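PDB 3B4U: dihydrodipicolinate synthase from Agrobacterium tumefaciens, which probably catalyses the aldol-type condensation of pyruvate with aspartate semialdehyde, the first committed step of bacterial lysine biosynthesis. Local coordinates for residues 39-44 / 63-68; 47-52 / 268-273. All blocks are in the same frame, centred on the assembly; numbering follows the deposited sequence.

Contact 1. Residues 39-44 / 63-68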
loop_
_atom_site.group_PDB
_atom_site.type_symbol
_atom_site.label_atom_id
_atom_site.label_comp_id
_atom_site.label_asym_id
_atom_site.label_seq_id
_atom_site.Cartn_x
_atom_site.Cartn_y
_atom_site.Cartn_z
ATOM N N ASP B 39 -24.631 -14.747 0.451
ATOM C CA ASP B 39 -24.163 -15.889 1.220
ATOM C C ASP B 39 -23.157 -15.509 2.304
ATOM O O ASP B 39 -23.007 -16.198 3.293
ATOM C CB ASP B 39 -23.557 -16.926 0.251
ATOM C CG ASP B 39 -24.569 -17.362 -0.778
ATOM O OD1 ASP B 39 -25.580 -17.974 -0.362
ATOM O OD2 ASP B 39 -24.425 -17.115 -1.982
ATOM N N SER B 40 -22.457 -14.404 2.094
ATOM C CA SER B 40 -21.480 -13.886 3.039
ATOM C C SER B 40 -21.329 -12.405 2.825
ATOM O O SER B 40 -21.851 -11.842 1.868
ATOM C CB SER B 40 -20.130 -14.606 2.869
ATOM O OG SER B 40 -19.534 -14.288 1.627
ATOM N N VAL B 41 -20.561 -11.780 3.715
ATOM C CA VAL B 41 -20.116 -10.418 3.528
ATOM C C VAL B 41 -18.615 -10.366 3.636
ATOM O O VAL B 41 -18.012 -11.010 4.495
ATOM C CB VAL B 41 -20.816 -9.455 4.551
ATOM C CG1 VAL B 41 -22.325 -9.371 4.306
ATOM C CG2 VAL B 41 -20.532 -9.830 6.026
ATOM N N THR B 42 -18.022 -9.562 2.771
ATOM C CA THR B 42 -16.572 -9.349 2.758
ATOM C C THR B 42 -16.325 -7.981 3.383
ATOM O O THR B 42 -16.795 -6.958 2.889
ATOM C CB THR B 42 -15.998 -9.399 1.349
ATOM O OG1 THR B 42 -16.173 -10.712 0.834
ATOM C CG2 THR B 42 -14.532 -9.077 1.340
ATOM N N LEU B 43 -15.619 -7.990 4.506
ATOM C CA LEU B 43 -15.251 -6.772 5.214
ATOM C C LEU B 43 -13.872 -6.321 4.818
ATOM O O LEU B 43 -12.994 -7.154 4.602
ATOM C CB LEU B 43 -15.248 -7.045 6.730
ATOM C CG LEU B 43 -16.509 -7.674 7.293
ATOM C CD1 LEU B 43 -16.391 -7.750 8.814
ATOM C CD2 LEU B 43 -17.795 -6.988 6.825
ATOM N N PHE B 44 -13.653 -5.015 4.727
ATOM C CA PHE B 44 -12.317 -4.471 4.543
ATOM C C PHE B 44 -11.771 -4.786 3.160
ATOM O O PHE B 44 -10.550 -4.861 2.986
ATOM C CB PHE B 44 -11.299 -4.912 5.647
ATOM C CG PHE B 44 -11.897 -5.105 7.017
ATOM C CD1 PHE B 44 -12.569 -4.100 7.668
ATOM C CD2 PHE B 44 -11.710 -6.318 7.676
ATOM C CE1 PHE B 44 -13.095 -4.315 8.915
ATOM C CE2 PHE B 44 -12.239 -6.495 8.962
ATOM C CZ PHE B 44 -12.919 -5.502 9.545
ATOM N N SER B 63 -14.508 -8.221 15.910
ATOM C CA SER B 63 -15.002 -8.656 17.206
ATOM C C SER B 63 -16.462 -8.249 17.391
ATOM O O SER B 63 -17.279 -9.023 17.893
ATOM C CB SER B 63 -14.115 -8.056 18.288
ATOM O OG SER B 63 -14.564 -8.441 19.576
ATOM N N SER B 64 -16.812 -7.023 17.023
ATOM C CA SER B 64 -18.190 -6.563 17.146
ATOM C C SER B 64 -19.151 -7.328 16.240
ATOM O O SER B 64 -20.275 -7.640 16.656
ATOM C CB SER B 64 -18.282 -5.078 16.853
ATOM O OG SER B 64 -17.606 -4.304 17.828
ATOM N N PHE B 65 -18.719 -7.647 15.022
ATOM C CA PHE B 65 -19.568 -8.457 14.133
ATOM C C PHE B 65 -19.878 -9.796 14.768
ATOM O O PHE B 65 -21.032 -10.268 14.733
ATOM C CB PHE B 65 -18.846 -8.710 12.796
ATOM C CG PHE B 65 -19.256 -7.771 11.685
ATOM C CD1 PHE B 65 -18.904 -6.432 11.710
ATOM C CD2 PHE B 65 -20.007 -8.246 10.603
ATOM C CE1 PHE B 65 -19.332 -5.590 10.682
ATOM C CE2 PHE B 65 -20.438 -7.400 9.607
ATOM C CZ PHE B 65 -20.100 -6.066 9.642
ATOM N N ILE B 66 -18.855 -10.426 15.338
ATOM C CA ILE B 66 -19.024 -11.749 15.934
ATOM C C ILE B 66 -19.887 -11.669 17.195
ATOM O O ILE B 66 -20.780 -12.499 17.393
ATOM C CB ILE B 66 -17.652 -12.403 16.139
ATOM C CG1 ILE B 66 -17.047 -12.677 14.755
ATOM C CG2 ILE B 66 -17.785 -13.688 16.952
ATOM C CD1 ILE B 66 -15.604 -13.168 14.747
ATOM N N ALA B 67 -19.688 -10.648 18.020
ATOM C CA ALA B 67 -20.529 -10.474 19.211
ATOM C C ALA B 67 -21.978 -10.199 18.842
ATOM O O ALA B 67 -22.887 -10.604 19.571
ATOM C CB ALA B 67 -19.982 -9.357 20.085
ATOM N N ALA B 68 -22.212 -9.569 17.692
ATOM C CA ALA B 68 -23.549 -9.263 17.191
ATOM C C ALA B 68 -24.212 -10.504 16.556
ATOM O O ALA B 68 -25.321 -10.423 16.055
ATOM C CB ALA B 68 -23.500 -8.117 16.198
#
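Leu43 sets one methyl squarely on the ring of Phe65: CD1 stands 3.9 Å from the centre of the Phe65 ring, 2° off the ring normal, a CH-pi contact in which the methyl is nearly equidistant from the ring carbons. The two side chains come from opposite directions. The other branch, CD2, drops toward the far end of the ring, 3.8 Å from Phe65 CZ, and the fork of leucine thus spans both the centre and the distal end of the aromatic surface. With CG of Leu43 anti to its carbonyl carbon (chi1 -52°) and one methyl continuing the chain, both branches reach away from the strand. Val41 adds a lighter touch, CG2 lying 4.3 Å from Phe65 CE2 and meeting the ring obliquely.

Strand 40-43 and helix 57-67 are the first two elements of a beta-alpha-beta unit in the TIM barrel, completed by strand 75-79. Val41 and Leu43, two residues apart, face the helix, where apolar side chains suit the buried layer between sheet and helices. Ser40 and Thr42 turn to the other side of the strand, and both hydroxyls hydrogen-bond to Ser8 OG on the adjoining strand 6-10.

Further out, Phe65 is also packed by Ile75 and by Ile27 and Ala30 of helix 23-35, where a small alanine suits close packing against a ring. Leu43 CB in turn lies 3.6 Å above the Phe44 ring, over its centre. The Val41 backbone hydrogen-bonds to Arg74 and Val76, and those of Ser40 and Thr42 to Ala9.

Contact 2. Residues 47-52 / 268-273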
loop_
_atom_site.group_PDB
_atom_site.type_symbol
_atom_site.label_atom_id
_atom_site.label_comp_id
_atom_site.label_asym_id
_atom_site.label_seq_id
_atom_site.Cartn_x
_atom_site.Cartn_y
_atom_site.Cartn_z
ATOM N N THR B 47 -14.122 -1.952 -1.787
ATOM C CA THR B 47 -15.381 -1.227 -1.650
ATOM C C THR B 47 -15.683 -0.842 -0.216
ATOM O O THR B 47 -16.420 0.093 0.054
ATOM C CB THR B 47 -16.538 -2.045 -2.277
ATOM O OG1 THR B 47 -16.152 -2.449 -3.596
ATOM C CG2 THR B 47 -17.813 -1.224 -2.350
ATOM N N GLY B 48 -15.103 -1.586 0.709
ATOM C CA GLY B 48 -15.123 -1.290 2.132
ATOM C C GLY B 48 -14.092 -0.286 2.557
ATOM O O GLY B 48 -13.966 -0.063 3.766
ATOM N N GLU B 49 -13.318 0.293 1.658
ATOM C CA GLU B 49 -12.262 1.200 2.050
ATOM C C GLU B 49 -11.337 0.531 3.060
ATOM O O GLU B 49 -10.793 1.147 3.971
ATOM C CB GLU B 49 -12.810 2.532 2.583
ATOM C CG GLU B 49 -13.580 3.292 1.537
ATOM C CD GLU B 49 -14.394 4.412 2.127
ATOM O OE1 GLU B 49 -13.788 5.450 2.486
ATOM O OE2 GLU B 49 -15.638 4.265 2.201
ATOM N N GLY B 50 -11.049 -0.762 2.852
ATOM C CA GLY B 50 -10.290 -1.515 3.834
ATOM C C GLY B 50 -8.891 -0.991 4.030
ATOM O O GLY B 50 -8.376 -1.000 5.134
ATOM N N CYS B 51 -8.298 -0.470 2.977
ATOM C CA CYS B 51 -6.977 0.171 3.058
ATOM C C CYS B 51 -6.971 1.317 4.059
ATOM O O CYS B 51 -5.941 1.603 4.685
ATOM C CB CYS B 51 -6.537 0.673 1.669
ATOM S SG CYS B 51 -7.817 1.618 0.785
ATOM N N SER B 52 -8.122 1.968 4.229
ATOM C CA SER B 52 -8.265 3.107 5.109
ATOM C C SER B 52 -8.688 2.731 6.529
ATOM O O SER B 52 -8.813 3.629 7.360
ATOM C CB SER B 52 -9.299 4.063 4.514
ATOM O OG SER B 52 -8.932 4.380 3.180
ATOM N N ALA B 268 -10.843 9.931 3.870
ATOM C CA ALA B 268 -9.698 10.381 3.105
ATOM C C ALA B 268 -8.802 9.158 2.858
ATOM O O ALA B 268 -8.658 8.315 3.725
ATOM C CB ALA B 268 -8.945 11.460 3.902
ATOM N N PRO B 269 -8.174 9.066 1.677
ATOM C CA PRO B 269 -8.049 10.091 0.652
ATOM C C PRO B 269 -9.155 10.173 -0.399
ATOM O O PRO B 269 -9.030 10.948 -1.352
ATOM C CB PRO B 269 -6.743 9.677 -0.005
ATOM C CG PRO B 269 -6.818 8.192 0.037
ATOM C CD PRO B 269 -7.369 7.877 1.358
ATOM N N LEU B 270 -10.233 9.418 -0.233
ATOM C CA LEU B 270 -11.422 9.608 -1.056
ATOM C C LEU B 270 -12.111 10.904 -0.644
ATOM O O LEU B 270 -11.895 11.394 0.465
ATOM C CB LEU B 270 -12.368 8.423 -0.926
ATOM C CG LEU B 270 -11.821 7.041 -1.300
ATOM C CD1 LEU B 270 -12.873 5.980 -1.178
ATOM C CD2 LEU B 270 -11.224 7.039 -2.711
ATOM N N VAL B 271 -12.933 11.415 -1.548
ATOM C CA VAL B 271 -13.764 12.579 -1.267
ATOM C C VAL B 271 -15.222 12.291 -1.608
ATOM O O VAL B 271 -15.510 11.472 -2.431
ATOM C CB VAL B 271 -13.243 13.832 -1.994
ATOM C CG1 VAL B 271 -11.802 14.171 -1.518
ATOM C CG2 VAL B 271 -13.332 13.720 -3.459
ATOM N N ALA B 272 -16.104 13.001 -0.911
ATOM C CA ALA B 272 -17.549 12.964 -1.085
ATOM C C ALA B 272 -17.955 13.210 -2.530
ATOM O O ALA B 272 -17.410 14.061 -3.167
ATOM C CB ALA B 272 -18.186 14.055 -0.168
ATOM N N ILE B 273 -18.923 12.462 -3.048
ATOM C CA ILE B 273 -19.593 12.827 -4.298
ATOM C C ILE B 273 -20.380 14.134 -4.087
ATOM O O ILE B 273 -21.115 14.263 -3.136
ATOM C CB ILE B 273 -20.572 11.709 -4.728
ATOM C CG1 ILE B 273 -19.843 10.377 -4.992
ATOM C CG2 ILE B 273 -21.385 12.141 -5.954
ATOM C CD1 ILE B 273 -18.958 10.390 -6.168
#
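Leu270 CD1 lies above the plane of the Glu49 carboxylate but off to one side, beside CG and OE1 rather than over its centre. It is 3.8 Å from Glu49 OE1 and 3.9 Å from Glu49 CG, a van der Waals contact that leaves the oxygens to polar partners, OE1 to the backbone N of Arg267 and OE2 to a salt bridge with Lys251. Those two bonds should limit rotation of the carboxylate, and an apolar leucine suits this flank because it packs there without competing for the oxygens.

The other planar unit nearby is the cis peptide bond between Ala268 and Pro269; Ser52 OG stands 4.0 Å from Ala268 O, too far for a hydrogen bond, and 4.2 Å from Pro269 CD. Pro107 of the second subunit also packs on Pro269. A short 3-10 turn, with Ser52 N bonded to Glu49 O, brings serine and glutamate to the same partner segment.

Thr47, Gly48 and Glu49 end the Gly-Thr-Thr-Gly-Glu motif characteristic of this family, and their segment lies in the loop between strand 40-43 and helix 57-67. Residues 268-273 lie in the connection from helix 246-258, which supplies Lys251, to helix 275-289.

In the fold
The first segments of the two contacts follow one another along the chain, strand 40-43 and then the loop after it. Contact 1 pins strand 40-43 to the helix on its outer side, and contact 2 ties the loop at its C-terminal end, where TIM barrels place their active sites, to the connection between two C-terminal helices. Their centres are 19 Å apart, yet they meet where Phe44 CB packs 4.0 Å from Gly50 CA. Contact 1 lies wholly within one subunit, whereas contact 2 borders the second, with Phe110 of that subunit against Cys51. The bound magnesium ion lies about 10 Å from the Ser52 side chain, too far for that side chain to coordinate it.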